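Local atomic coordinates of uncharacterized protein lp_0118 (Lactobacillus plantarum, PDB entry 3K2Y), a protein that is of unknown function but is built on a HIRAN domain and probably binds nucleic acid. Residues R17-D20 against D21-A24. Residues are numbered along the deposited sequence; the frame is centred on the assembly and turned at random.
Sequences RYVD and DIVA
Val-19 and Ile-22 meet across a beta-turn, with their CA atoms 4.9 Å apart and Asp-20 and Asp-21 at its corners. The turn belongs to the connection that leaves strand 4-14 of the HIRAN-domain barrel and leads into the short helix 22-25. The two aliphatic side chains both start out toward the opposite part of the turn and run across each other at roughly a right angle. Ile-22 offers its CG1 branch, which sits against the root of the valine, 3.4 Å from Val-19 CB; the end of the side chain leads away from 17-20, and the isoleucine also packs on the loops at Glu-16 and Gln-93. Val-19 has CG1 anti to its own backbone N (chi1 -179°), which brings that methyl alongside the carbonyl, 3.8 Å from Ile-22 N. Its CG2 is turned the other way, anti to the carbonyl carbon, and reaches Ile-22 CG1 only at 4.2 Å. An alanine in place of Ile-22 would keep CB near the valine but lose the CG1 branch, and would probably open a gap between the turn and the loops at Glu-16 and Gln-93. The backbone bond closing the turn, Ile-22 N to Val-19 O, measures 3.2 Å and is bent to 139°, but both atoms are crowded in the model, so its geometry is doubtful. The carboxylate of Asp-20 leads away from 21-24, and its OD2 lies close to Asp-47 OD2 of the second subunit, a meeting of like charges that might raise the pKa of one of them. That subunit also packs its Tyr-66 on Tyr-18, while Arg-17 CG sits over the centre of the Tyr-18 ring, 3.6 Å above its plane.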
ATOM      1  N   ARG A  17       6.278   3.577   9.444  1.00 35.34           N
ATOM      2  CA  ARG A  17       7.460   2.731   9.290  1.00 36.86           C
ATOM      3  C   ARG A  17       7.876   2.550   7.833  1.00 37.04           C
ATOM      4  O   ARG A  17       9.055   2.344   7.540  1.00 37.27           O
ATOM      5  CB  ARG A  17       7.220   1.354   9.915  1.00 37.38           C
ATOM      6  CG  ARG A  17       6.371   0.422   9.066  1.00 42.08           C
ATOM      7  CD  ARG A  17       6.275  -0.957   9.696  1.00 45.56           C
ATOM      8  NE  ARG A  17       5.597  -0.917  10.990  1.00 49.60           N
ATOM      9  CZ  ARG A  17       4.306  -0.644  11.151  1.00 51.59           C
ATOM     10  NH1 ARG A  17       3.541  -0.387  10.094  1.00 51.30           N
ATOM     11  NH2 ARG A  17       3.776  -0.626  12.368  1.00 51.26           N
ATOM     12  N   TYR A  18       6.910   2.632   6.923  1.00 35.47           N
ATOM     13  CA  TYR A  18       7.187   2.459   5.502  1.00 35.56           C
ATOM     14  C   TYR A  18       7.566   3.758   4.800  1.00 35.97           C
ATOM     15  O   TYR A  18       7.858   3.762   3.602  1.00 35.50           O
ATOM     16  CB  TYR A  18       5.977   1.823   4.813  1.00 32.22           C
ATOM     17  CG  TYR A  18       5.667   0.433   5.324  1.00 31.14           C
ATOM     18  CD1 TYR A  18       6.596  -0.602   5.185  1.00 28.33           C
ATOM     19  CD2 TYR A  18       4.461   0.153   5.965  1.00 29.94           C
ATOM     20  CE1 TYR A  18       6.335  -1.878   5.673  1.00 28.37           C
ATOM     21  CE2 TYR A  18       4.187  -1.123   6.456  1.00 30.83           C
ATOM     22  CZ  TYR A  18       5.131  -2.135   6.308  1.00 30.19           C
ATOM     23  OH  TYR A  18       4.877  -3.397   6.804  1.00 30.25           O
ATOM     24  N   VAL A  19       7.565   4.855   5.551  1.00 38.21           N
ATOM     25  CA  VAL A  19       7.915   6.164   5.003  1.00 41.20           C
ATOM     26  C   VAL A  19       9.400   6.454   5.216  1.00 43.20           C
ATOM     27  O   VAL A  19       9.879   6.496   6.348  1.00 43.63           O
ATOM     28  CB  VAL A  19       7.089   7.284   5.662  1.00 41.49           C
ATOM     29  CG1 VAL A  19       7.461   8.628   5.053  1.00 41.63           C
ATOM     30  CG2 VAL A  19       5.597   7.006   5.484  1.00 38.71           C
ATOM     31  N   ASP A  20      10.115   6.664   4.116  1.00 45.14           N
ATOM     32  CA  ASP A  20      11.551   6.926   4.146  1.00 48.83           C
ATOM     33  C   ASP A  20      12.044   7.951   5.162  1.00 52.45           C
ATOM     34  O   ASP A  20      12.524   7.600   6.242  1.00 53.20           O
ATOM     35  CB  ASP A  20      12.034   7.341   2.755  1.00 47.08           C
ATOM     36  CG  ASP A  20      11.954   6.212   1.760  1.00 47.53           C
ATOM     37  OD1 ASP A  20      12.318   5.076   2.135  1.00 44.80           O
ATOM     38  OD2 ASP A  20      11.542   6.451   0.603  1.00 47.64           O
ATOM     39  N   ASP A  21      11.945   9.223   4.797  1.00 54.56           N
ATOM     40  CA  ASP A  21      12.398  10.310   5.650  1.00 56.03           C
ATOM     41  C   ASP A  21      11.497  10.472   6.869  1.00 55.07           C
ATOM     42  O   ASP A  21      11.627  11.435   7.622  1.00 55.00           O
ATOM     43  CB  ASP A  21      12.414  11.608   4.843  1.00 58.90           C
ATOM     44  CG  ASP A  21      13.668  12.420   5.068  1.00 62.95           C
ATOM     45  OD1 ASP A  21      13.975  12.725   6.239  1.00 65.54           O
ATOM     46  OD2 ASP A  21      14.343  12.760   4.070  1.00 63.02           O
ATOM     47  N   ILE A  22      10.600   9.511   7.061  1.00 53.94           N
ATOM     48  CA  ILE A  22       9.640   9.531   8.159  1.00 53.70           C
ATOM     49  C   ILE A  22      10.134  10.190   9.451  1.00 53.64           C
ATOM     50  O   ILE A  22       9.407  10.977  10.061  1.00 53.94           O
ATOM     51  CB  ILE A  22       9.132   8.090   8.466  1.00 53.27           C
ATOM     52  CG1 ILE A  22       7.675   8.134   8.938  1.00 53.36           C
ATOM     53  CG2 ILE A  22      10.022   7.413   9.502  1.00 52.87           C
ATOM     54  CD1 ILE A  22       7.450   8.811  10.263  1.00 53.21           C
ATOM     55  N   VAL A  23      11.363   9.889   9.859  1.00 52.86           N
ATOM     56  CA  VAL A  23      11.914  10.448  11.093  1.00 51.38           C
ATOM     57  C   VAL A  23      12.090  11.972  11.073  1.00 50.76           C
ATOM     58  O   VAL A  23      11.692  12.663  12.014  1.00 49.09           O
ATOM     59  CB  VAL A  23      13.269   9.781  11.441  1.00 49.97           C
ATOM     60  CG1 VAL A  23      14.257   9.963  10.302  1.00 50.08           C
ATOM     61  CG2 VAL A  23      13.819  10.365  12.724  1.00 50.11           C
ATOM     62  N   ALA A  24      12.676  12.496  10.000  1.00 50.75           N
ATOM     63  CA  ALA A  24      12.897  13.932   9.879  1.00 51.84           C
ATOM     64  C   ALA A  24      11.606  14.687   9.572  1.00 53.50           C
ATOM     65  O   ALA A  24      11.414  15.814  10.032  1.00 53.72           O
ATOM     66  CB  ALA A  24      13.935  14.212   8.795  1.00 50.74           C
TER